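Local coordinates for protein aldose 1-epimerase (PDB 1LUR) that probably catalyses the interconversion of the alpha and beta anomers of aldose sugars, at residues T146-D149 and R150-I154; F216-R219 and S220-L224; K287-G291 and E292-A296; P311-D314 and H315-D318. All blocks are in the same frame, centred on the assembly; numbering follows the deposited sequence.

Overall arrangement
From the N terminus, the four contacts come one after another along the chain; none nests in or crosses another, and each closes a short turn of continuous chain. Interaction 1 closes the hairpin between strands 138-147 and 152-160, and interaction 2 turns the chain into the edge strand 222-223; both belong to the same nine-stranded antiparallel sheet, their centres about 26 Å apart. Interaction 3 shapes the tip of the small ribbon 286-287/293-294. Interaction 4 folds the loop between strands 300-305 and 320-321. Interactions 3 and 4 lie on opposite sides of the chain's centre, about 37 Å apart centre to centre. Together they finish turns around the beta-rich fold of the mutarotase family.

Interaction 1: residues T146-D149 and R150-I154; sequences TVND and RNQLI
The amide of Asn148 lies obliquely against the side chain of Gln152, their two amide planes 38° apart. Asn148 CG sits between its own backbone N and carbonyl carbon (chi1 58°), which swings the amide over the turn that follows. There OD1 takes two backbone donors, Arg150 N at 2.8 Å and Gln152 N at 3.1 Å, arriving from opposite faces of the amide plane; the first of these makes an Asx turn. On the other branch, Asn148 ND2 gives a fairly straight bond (160° at the hydrogen) to a lone pair of Gln152 OE1, 3.0 Å away, and ND2 also rests near the Ile154 CD1 methyl at 3.7 Å. Gln152 NE2 is held in turn by Thr334 OG1 on the neighbouring strand 327-337.

All this closes the hairpin of strands 138-147 and 152-160, a type I turn with a G1 beta bulge: Asn151, at positive phi, bonds back to Asn148 O, and Asn148 N reaches Gln152 O at 3.1 Å. Below the turn, Ile154 N meets Thr146 O at 2.7 Å in an antiparallel hydrogen-bonded pair, and Val147 CG1 packs on Leu153 CD1 at 4.0 Å. Thr146 OG1 bonds to Ser121 OG. With an alanine in place of Asn148, Arg150 N and Gln152 N would probably lose their shared acceptor, and Gln152 OE1 its donor, leaving the turn freer to shift. The chemistry thus implies a turn held by its backbone bonds and by one amide that is double acceptor and donor at once.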
loop_
_atom_site.group_PDB
_atom_site.type_symbol
_atom_site.label_atom_id
_atom_site.label_comp_id
_atom_site.label_asym_id
_atom_site.label_seq_id
_atom_site.Cartn_x
_atom_site.Cartn_y
_atom_site.Cartn_z
ATOM N N THR A 146 -8.396 4.744 -11.001
ATOM C CA THR A 146 -8.712 5.610 -12.126
ATOM C C THR A 146 -7.467 6.338 -12.613
ATOM O O THR A 146 -6.630 6.755 -11.816
ATOM C CB THR A 146 -9.762 6.666 -11.714
ATOM O OG1 THR A 146 -10.958 6.010 -11.265
ATOM C CG2 THR A 146 -10.094 7.593 -12.891
ATOM N N VAL A 147 -7.328 6.459 -13.927
ATOM C CA VAL A 147 -6.184 7.154 -14.505
ATOM C C VAL A 147 -6.790 8.350 -15.230
ATOM O O VAL A 147 -7.889 8.246 -15.775
ATOM C CB VAL A 147 -5.421 6.282 -15.516
ATOM C CG1 VAL A 147 -4.627 5.210 -14.788
ATOM C CG2 VAL A 147 -6.401 5.651 -16.504
ATOM N N ASN A 148 -6.096 9.484 -15.228
ATOM C CA ASN A 148 -6.625 10.670 -15.902
ATOM C C ASN A 148 -5.612 11.353 -16.813
ATOM O O ASN A 148 -4.476 10.904 -16.939
ATOM C CB ASN A 148 -7.143 11.681 -14.878
ATOM C CG ASN A 148 -6.077 12.118 -13.892
ATOM O OD1 ASN A 148 -4.914 12.304 -14.250
ATOM N ND2 ASN A 148 -6.479 12.308 -12.642
ATOM N N ASP A 149 -6.046 12.449 -17.437
ATOM C CA ASP A 149 -5.211 13.226 -18.352
ATOM C C ASP A 149 -4.064 13.967 -17.680
ATOM O O ASP A 149 -3.211 14.540 -18.353
ATOM C CB ASP A 149 -6.074 14.228 -19.135
ATOM C CG ASP A 149 -6.952 15.076 -18.232
ATOM O OD1 ASP A 149 -6.422 15.710 -17.293
ATOM O OD2 ASP A 149 -8.178 15.110 -18.460
ATOM N N ARG A 150 -4.048 13.965 -16.351
ATOM C CA ARG A 150 -2.994 14.638 -15.606
ATOM C C ARG A 150 -1.917 13.613 -15.262
ATOM O O ARG A 150 -1.033 13.871 -14.447
ATOM C CB ARG A 150 -3.571 15.249 -14.327
ATOM C CG ARG A 150 -4.665 16.283 -14.566
ATOM C CD ARG A 150 -5.320 16.697 -13.255
ATOM N NE ARG A 150 -4.339 17.190 -12.291
ATOM C CZ ARG A 150 -4.601 17.442 -11.010
ATOM N NH1 ARG A 150 -5.823 17.246 -10.524
ATOM N NH2 ARG A 150 -3.637 17.886 -10.212
ATOM N N ASN A 151 -1.991 12.451 -15.904
ATOM C CA ASN A 151 -1.035 11.366 -15.679
ATOM C C ASN A 151 -1.041 10.924 -14.228
ATOM O O ASN A 151 0.009 10.654 -13.634
ATOM C CB ASN A 151 0.383 11.773 -16.076
ATOM C CG ASN A 151 0.565 11.844 -17.570
ATOM O OD1 ASN A 151 0.055 11.000 -18.305
ATOM N ND2 ASN A 151 1.307 12.844 -18.032
ATOM N N GLN A 152 -2.238 10.852 -13.662
ATOM C CA GLN A 152 -2.389 10.439 -12.279
ATOM C C GLN A 152 -3.155 9.133 -12.155
ATOM O O GLN A 152 -4.036 8.826 -12.964
ATOM C CB GLN A 152 -3.156 11.491 -11.480
ATOM C CG GLN A 152 -2.596 12.892 -11.537
ATOM C CD GLN A 152 -3.420 13.850 -10.712
ATOM O OE1 GLN A 152 -4.647 13.865 -10.809
ATOM N NE2 GLN A 152 -2.752 14.658 -9.892
ATOM N N LEU A 153 -2.796 8.364 -11.138
ATOM C CA LEU A 153 -3.447 7.097 -10.861
ATOM C C LEU A 153 -4.116 7.437 -9.536
ATOM O O LEU A 153 -3.441 7.804 -8.568
ATOM C CB LEU A 153 -2.444 5.961 -10.648
ATOM C CG LEU A 153 -3.078 4.703 -10.034
ATOM C CD1 LEU A 153 -4.110 4.109 -10.994
ATOM C CD2 LEU A 153 -1.995 3.680 -9.728
ATOM N N ILE A 154 -5.437 7.371 -9.505
ATOM C CA ILE A 154 -6.168 7.675 -8.286
ATOM C C ILE A 154 -6.754 6.404 -7.692
ATOM O O ILE A 154 -7.437 5.639 -8.384
ATOM C CB ILE A 154 -7.323 8.661 -8.558
ATOM C CG1 ILE A 154 -6.760 10.013 -9.007
ATOM C CG2 ILE A 154 -8.184 8.814 -7.307
ATOM C CD1 ILE A 154 -7.818 10.997 -9.451
HETATM O O HOH W 1 -10.224 6.280 -8.674
#

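Interaction 2: residues F216-R219 and S220-L224; sequences FDFR and SGKQL
Lys222 lays its ammonium over one face of the Phe218 ring, a cation-pi contact with NZ 3.9 Å from the ring centroid and 25° off the normal. It joins the two sides of a type I beta turn, Phe218 to Gly221, that leads into edge strand 222-223 of the large sheet. The side chains cross at about a right angle, and the bend at the end of the lysine chain (chi4 -69°) brings NZ over the ring, toward its rim. Leu224, likewise crosswise, sets CD2 3.9 Å from Phe218 CE1; Leu188 of strand 187-192 touches both side chains. A serine in place of Phe218 would probably leave the Lys222 ammonium without its aromatic partner and open a gap beside Leu224. Gly221 N closes the turn on Phe218 O at 3.0 Å.

Asp217, just before the turn, is gripped side-on by Arg219 within it, in a salt bridge. The carboxylate is met from above its own plane, whereas it lies close to that of the guanidinium, which also pairs with Asp193. Arg219 NH2 reaches Asp217 OD2 at 2.5 Å, and Arg219 NE Asp217 OD1 at 2.8 Å. Asp217 OD1 also takes Arg219 N at 3.1 Å, an Asx turn.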
loop_
_atom_site.group_PDB
_atom_site.type_symbol
_atom_site.label_atom_id
_atom_site.label_comp_id
_atom_site.label_asym_id
_atom_site.label_seq_id
_atom_site.Cartn_x
_atom_site.Cartn_y
_atom_site.Cartn_z
ATOM N N PHE A 216 15.924 8.022 8.772
ATOM C CA PHE A 216 14.607 8.078 8.145
ATOM C C PHE A 216 14.243 9.504 7.740
ATOM O O PHE A 216 13.101 9.767 7.363
ATOM C CB PHE A 216 13.520 7.548 9.093
ATOM C CG PHE A 216 13.663 6.090 9.447
ATOM C CD1 PHE A 216 13.919 5.138 8.466
ATOM C CD2 PHE A 216 13.511 5.667 10.765
ATOM C CE1 PHE A 216 14.022 3.782 8.793
ATOM C CE2 PHE A 216 13.612 4.318 11.099
ATOM C CZ PHE A 216 13.866 3.374 10.112
ATOM N N ASP A 217 15.196 10.430 7.842
ATOM C CA ASP A 217 14.929 11.820 7.471
ATOM C C ASP A 217 15.087 11.930 5.964
ATOM O O ASP A 217 16.204 11.903 5.449
ATOM C CB ASP A 217 15.906 12.788 8.160
ATOM C CG ASP A 217 15.373 14.226 8.218
ATOM O OD1 ASP A 217 14.665 14.655 7.278
ATOM O OD2 ASP A 217 15.671 14.940 9.202
ATOM N N PHE A 218 13.960 12.033 5.266
ATOM C CA PHE A 218 13.944 12.146 3.812
ATOM C C PHE A 218 13.435 13.530 3.443
ATOM O O PHE A 218 13.094 13.784 2.289
ATOM C CB PHE A 218 13.002 11.101 3.200
ATOM C CG PHE A 218 13.475 9.681 3.349
ATOM C CD1 PHE A 218 14.487 9.181 2.537
ATOM C CD2 PHE A 218 12.900 8.838 4.298
ATOM C CE1 PHE A 218 14.921 7.860 2.665
ATOM C CE2 PHE A 218 13.326 7.515 4.435
ATOM C CZ PHE A 218 14.337 7.024 3.616
ATOM N N ARG A 219 13.378 14.418 4.429
ATOM C CA ARG A 219 12.903 15.776 4.211
ATOM C C ARG A 219 13.737 16.574 3.212
ATOM O O ARG A 219 13.253 17.550 2.641
ATOM C CB ARG A 219 12.826 16.523 5.547
ATOM C CG ARG A 219 11.708 16.015 6.458
ATOM C CD ARG A 219 11.701 16.707 7.818
ATOM N NE ARG A 219 12.808 16.271 8.666
ATOM C CZ ARG A 219 12.987 16.662 9.924
ATOM N NH1 ARG A 219 12.132 17.504 10.492
ATOM N NH2 ARG A 219 14.015 16.200 10.620
ATOM N N SER A 220 14.977 16.149 2.991
ATOM C CA SER A 220 15.865 16.837 2.058
ATOM C C SER A 220 16.052 16.068 0.754
ATOM O O SER A 220 16.812 16.490 -0.120
ATOM C CB SER A 220 17.230 17.068 2.709
ATOM O OG SER A 220 17.829 15.835 3.069
ATOM N N GLY A 221 15.363 14.941 0.629
ATOM C CA GLY A 221 15.476 14.141 -0.576
ATOM C C GLY A 221 16.854 13.531 -0.739
ATOM O O GLY A 221 17.820 14.232 -1.038
ATOM N N LYS A 222 16.948 12.222 -0.542
ATOM C CA LYS A 222 18.219 11.522 -0.669
ATOM C C LYS A 222 17.994 10.152 -1.292
ATOM O O LYS A 222 16.858 9.748 -1.531
ATOM C CB LYS A 222 18.876 11.350 0.702
ATOM C CG LYS A 222 18.086 10.472 1.668
ATOM C CD LYS A 222 18.999 9.901 2.747
ATOM C CE LYS A 222 18.247 9.033 3.748
ATOM N NZ LYS A 222 17.336 9.830 4.614
ATOM N N GLN A 223 19.080 9.435 -1.557
ATOM C CA GLN A 223 18.972 8.110 -2.148
ATOM C C GLN A 223 18.716 7.096 -1.043
ATOM O O GLN A 223 19.236 7.229 0.066
ATOM C CB GLN A 223 20.249 7.755 -2.904
ATOM C CG GLN A 223 20.452 8.552 -4.179
ATOM C CD GLN A 223 21.821 8.328 -4.779
ATOM O OE1 GLN A 223 22.834 8.685 -4.178
ATOM N NE2 GLN A 223 21.863 7.728 -5.963
ATOM N N LEU A 224 17.914 6.083 -1.351
ATOM C CA LEU A 224 17.587 5.049 -0.379
ATOM C C LEU A 224 18.803 4.341 0.203
ATOM O O LEU A 224 18.798 3.967 1.373
ATOM C CB LEU A 224 16.640 4.025 -1.007
ATOM C CG LEU A 224 15.251 4.578 -1.326
ATOM C CD1 LEU A 224 14.425 3.515 -2.021
ATOM C CD2 LEU A 224 14.575 5.036 -0.040
#

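Interaction 3: residues K287-G291 and E292-A296; sequences KGKKG and EHYKA
Glu292 comes back against Lys289 and Gly288 at the tip of a small beta hairpin, the ribbon of strands 286-287 and 293-294. Its backbone does the closing: Glu292 N bonds to Lys289 O at 2.8 Å (158° at the hydrogen), round a tight turn in which Lys290 and Gly291 both have positive phi. At its other end, Glu292 O accepts Gly288 N at 2.7 Å and is also approached by Lys287 CA at 3.3 Å in a CA-H...O contact, two donors for one carbonyl. The Glu292 side chain runs out extended, and OE2 forms a salt bridge with Lys298, so this carboxylate ties the turn to the chain just beyond the hairpin.

Next comes His293, paired with Lys287 in a non-hydrogen-bonded antiparallel bridge whose side chains share one face of the ribbon. His293 NE2 bonds to Asp285 OD1, so the imidazole is held against the incoming side of the hairpin.

Tyr294 then carries the main side-chain contact. With CG anti to the carbonyl carbon (chi1 -57°), its ring reaches back under the turn, and Gly288 N lies over one face, 3.7 Å from Tyr294 CE2. Leu51 and Leu284 touch the tyrosine side chain from outside the hairpin. Lys289 extends away to the Ala35 carbonyl with NZ, while its stem crosses the tyrosine obliquely, CG 3.5 Å from Tyr294 OH. That hydroxyl oxygen accepts a bond from Lys289 N, at 2.9 Å and with 141° at the hydrogen.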
loop_
_atom_site.group_PDB
_atom_site.type_symbol
_atom_site.label_atom_id
_atom_site.label_comp_id
_atom_site.label_asym_id
_atom_site.label_seq_id
_atom_site.Cartn_x
_atom_site.Cartn_y
_atom_site.Cartn_z
ATOM N N LYS A 287 10.012 -15.112 -8.191
ATOM C CA LYS A 287 10.149 -15.030 -9.641
ATOM C C LYS A 287 9.044 -14.133 -10.189
ATOM O O LYS A 287 7.894 -14.558 -10.310
ATOM C CB LYS A 287 10.038 -16.423 -10.269
ATOM C CG LYS A 287 10.117 -16.420 -11.791
ATOM C CD LYS A 287 9.938 -17.817 -12.380
ATOM C CE LYS A 287 11.101 -18.737 -12.025
ATOM N NZ LYS A 287 12.400 -18.208 -12.527
ATOM N N GLY A 288 9.398 -12.895 -10.523
ATOM C CA GLY A 288 8.417 -11.964 -11.049
ATOM C C GLY A 288 8.326 -11.846 -12.556
ATOM O O GLY A 288 8.646 -12.781 -13.291
ATOM N N LYS A 289 7.875 -10.678 -13.008
ATOM C CA LYS A 289 7.715 -10.377 -14.428
ATOM C C LYS A 289 8.979 -10.685 -15.232
ATOM O O LYS A 289 10.095 -10.582 -14.717
ATOM C CB LYS A 289 7.358 -8.898 -14.611
ATOM C CG LYS A 289 6.187 -8.413 -13.769
ATOM C CD LYS A 289 5.971 -6.914 -13.952
ATOM C CE LYS A 289 4.837 -6.396 -13.077
ATOM N NZ LYS A 289 3.557 -7.093 -13.365
ATOM N N LYS A 290 8.789 -11.052 -16.498
ATOM C CA LYS A 290 9.900 -11.375 -17.393
ATOM C C LYS A 290 10.690 -12.570 -16.865
ATOM O O LYS A 290 11.785 -12.859 -17.347
ATOM C CB LYS A 290 10.847 -10.175 -17.523
ATOM C CG LYS A 290 10.201 -8.862 -17.960
ATOM C CD LYS A 290 10.159 -8.709 -19.477
ATOM C CE LYS A 290 9.192 -9.688 -20.119
ATOM N NZ LYS A 290 7.795 -9.465 -19.648
ATOM N N GLY A 291 10.136 -13.260 -15.873
ATOM C CA GLY A 291 10.822 -14.407 -15.308
ATOM C C GLY A 291 11.963 -13.928 -14.431
ATOM O O GLY A 291 12.815 -14.710 -14.005
ATOM N N GLU A 292 11.969 -12.625 -14.163
ATOM C CA GLU A 292 12.992 -11.994 -13.338
ATOM C C GLU A 292 12.980 -12.507 -11.901
ATOM O O GLU A 292 11.935 -12.890 -11.372
ATOM C CB GLU A 292 12.785 -10.479 -13.331
ATOM C CG GLU A 292 13.930 -9.692 -12.715
ATOM C CD GLU A 292 13.611 -8.218 -12.589
ATOM O OE1 GLU A 292 12.851 -7.701 -13.437
ATOM O OE2 GLU A 292 14.136 -7.569 -11.657
ATOM N N HIS A 293 14.153 -12.498 -11.276
ATOM C CA HIS A 293 14.317 -12.953 -9.901
ATOM C C HIS A 293 14.470 -11.756 -8.967
ATOM O O HIS A 293 15.561 -11.195 -8.849
ATOM C CB HIS A 293 15.562 -13.840 -9.795
ATOM C CG HIS A 293 15.985 -14.132 -8.387
ATOM N ND1 HIS A 293 17.285 -14.443 -8.052
ATOM C CD2 HIS A 293 15.282 -14.164 -7.229
ATOM C CE1 HIS A 293 17.367 -14.651 -6.750
ATOM N NE2 HIS A 293 16.165 -14.488 -6.227
ATOM N N TYR A 294 13.388 -11.368 -8.299
ATOM C CA TYR A 294 13.450 -10.233 -7.384
ATOM C C TYR A 294 14.279 -10.619 -6.166
ATOM O O TYR A 294 14.133 -11.716 -5.629
ATOM C CB TYR A 294 12.045 -9.809 -6.939
ATOM C CG TYR A 294 11.104 -9.460 -8.072
ATOM C CD1 TYR A 294 11.546 -8.728 -9.176
ATOM C CD2 TYR A 294 9.764 -9.847 -8.032
ATOM C CE1 TYR A 294 10.673 -8.392 -10.213
ATOM C CE2 TYR A 294 8.885 -9.512 -9.062
ATOM C CZ TYR A 294 9.347 -8.788 -10.149
ATOM O OH TYR A 294 8.484 -8.469 -11.173
ATOM N N LYS A 295 15.144 -9.711 -5.730
ATOM C CA LYS A 295 15.995 -9.969 -4.576
ATOM C C LYS A 295 15.896 -8.825 -3.571
ATOM O O LYS A 295 15.131 -7.881 -3.767
ATOM C CB LYS A 295 17.442 -10.150 -5.044
ATOM C CG LYS A 295 18.236 -11.217 -4.296
ATOM C CD LYS A 295 19.490 -11.604 -5.086
ATOM C CE LYS A 295 20.271 -12.743 -4.434
ATOM N NZ LYS A 295 20.969 -12.328 -3.184
ATOM N N ALA A 296 16.672 -8.911 -2.496
ATOM C CA ALA A 296 16.667 -7.885 -1.458
ATOM C C ALA A 296 16.725 -6.457 -2.001
ATOM O O ALA A 296 17.452 -6.165 -2.952
ATOM C CB ALA A 296 17.822 -8.120 -0.492
#

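Interaction 4: residues P311-D314 and H315-D318; sequences PNFD and HFPD
Phe313 meets both His315 and Phe316 from the first atom of its side chain. Its CB stands over one face of the Phe316 ring, a CH-pi contact with CB 4.2 Å from the Phe316 centroid. The same CB is touched by the imidazole, with His315 CE1 at 3.4 Å. Further out, Phe313 CG stays within contact of that imidazole carbon, and then the ring shares its neighbours between its two ortho carbons, CD1 and CD2. Phe313 CD2 meets His315 CE1 at 3.8 Å, while CD1 meets Phe316 CE2 at 4.0 Å.

A first torsion of -57° sets CG beside the backbone N and sends the phenyl group out alongside the two following rings, all three pointing broadly the same way. They nevertheless do not lie flat on one another: the Phe313 and Phe316 planes are 49° apart, and those of Phe313 and His315 are 77° apart. The result is a tilted aromatic cluster of three, in which Phe316 CD1 also lies over a face of the imidazole.

The backbone that gathers these rings is a type I beta turn, Phe313 to Phe316, closed by the bond from Phe316 N to Phe313 O at 3.1 Å. His315 NE2 fixes the imidazole further by bonding to the Gly206 carbonyl, and the Phe316 ring meets that of His307.

The cluster sits on the loop between strands 300-305 and 320-321. Just ahead of it, the 3-10 segment 311-312 lies against strands 76-77 and 81-84, where Pro311 and Asn312 pack on Ile77 and Leu82.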
loop_
_atom_site.group_PDB
_atom_site.type_symbol
_atom_site.label_atom_id
_atom_site.label_comp_id
_atom_site.label_asym_id
_atom_site.label_seq_id
_atom_site.Cartn_x
_atom_site.Cartn_y
_atom_site.Cartn_z
ATOM N N PRO A 311 -5.259 -0.334 16.158
ATOM C CA PRO A 311 -6.233 -1.012 17.019
ATOM C C PRO A 311 -5.688 -1.375 18.401
ATOM O O PRO A 311 -6.469 -1.648 19.314
ATOM C CB PRO A 311 -6.598 -2.257 16.214
ATOM C CG PRO A 311 -6.432 -1.813 14.798
ATOM C CD PRO A 311 -5.135 -1.037 14.865
ATOM N N ASN A 312 -4.359 -1.369 18.543
ATOM C CA ASN A 312 -3.692 -1.704 19.808
ATOM C C ASN A 312 -3.280 -0.518 20.675
ATOM O O ASN A 312 -2.978 -0.680 21.860
ATOM C CB ASN A 312 -2.440 -2.543 19.535
ATOM C CG ASN A 312 -2.756 -3.846 18.842
ATOM O OD1 ASN A 312 -2.453 -4.025 17.665
ATOM N ND2 ASN A 312 -3.375 -4.766 19.571
ATOM N N PHE A 313 -3.245 0.668 20.090
ATOM C CA PHE A 313 -2.857 1.856 20.840
ATOM C C PHE A 313 -3.925 2.927 20.687
ATOM O O PHE A 313 -4.156 3.430 19.585
ATOM C CB PHE A 313 -1.498 2.350 20.339
ATOM C CG PHE A 313 -0.407 1.315 20.436
ATOM C CD1 PHE A 313 -0.051 0.545 19.331
ATOM C CD2 PHE A 313 0.237 1.077 21.649
ATOM C CE1 PHE A 313 0.926 -0.443 19.433
ATOM C CE2 PHE A 313 1.214 0.087 21.758
ATOM C CZ PHE A 313 1.559 -0.672 20.648
ATOM N N ASP A 314 -4.579 3.275 21.793
ATOM C CA ASP A 314 -5.629 4.284 21.739
ATOM C C ASP A 314 -5.180 5.705 21.443
ATOM O O ASP A 314 -6.025 6.573 21.212
ATOM C CB ASP A 314 -6.477 4.258 23.014
ATOM C CG ASP A 314 -5.675 4.546 24.251
ATOM O OD1 ASP A 314 -4.915 5.537 24.250
ATOM O OD2 ASP A 314 -5.817 3.783 25.230
ATOM N N HIS A 315 -3.871 5.960 21.450
ATOM C CA HIS A 315 -3.399 7.313 21.160
ATOM C C HIS A 315 -3.135 7.442 19.663
ATOM O O HIS A 315 -2.821 8.523 19.169
ATOM C CB HIS A 315 -2.141 7.675 21.961
ATOM C CG HIS A 315 -0.992 6.736 21.766
ATOM N ND1 HIS A 315 -1.015 5.428 22.203
ATOM C CD2 HIS A 315 0.234 6.932 21.224
ATOM C CE1 HIS A 315 0.148 4.860 21.939
ATOM N NE2 HIS A 315 0.924 5.752 21.346
ATOM N N PHE A 316 -3.240 6.325 18.948
ATOM C CA PHE A 316 -3.031 6.324 17.501
ATOM C C PHE A 316 -4.434 6.585 16.973
ATOM O O PHE A 316 -5.399 6.533 17.738
ATOM C CB PHE A 316 -2.547 4.956 17.005
ATOM C CG PHE A 316 -1.062 4.738 17.141
ATOM C CD1 PHE A 316 -0.260 5.648 17.823
ATOM C CD2 PHE A 316 -0.471 3.601 16.598
ATOM C CE1 PHE A 316 1.111 5.426 17.961
ATOM C CE2 PHE A 316 0.895 3.371 16.730
ATOM C CZ PHE A 316 1.690 4.286 17.415
ATOM N N PRO A 317 -4.576 6.862 15.666
ATOM C CA PRO A 317 -5.903 7.125 15.103
ATOM C C PRO A 317 -6.946 6.033 15.332
ATOM O O PRO A 317 -6.642 4.837 15.290
ATOM C CB PRO A 317 -5.614 7.323 13.613
ATOM C CG PRO A 317 -4.250 7.896 13.610
ATOM C CD PRO A 317 -3.530 7.048 14.647
ATOM N N ASP A 318 -8.180 6.459 15.580
ATOM C CA ASP A 318 -9.282 5.537 15.810
ATOM C C ASP A 318 -9.675 5.006 14.429
ATOM O O ASP A 318 -10.167 5.771 13.602
ATOM C CB ASP A 318 -10.465 6.296 16.422
ATOM C CG ASP A 318 -11.643 5.393 16.753
ATOM O OD1 ASP A 318 -11.779 4.313 16.132
ATOM O OD2 ASP A 318 -12.450 5.779 17.629
#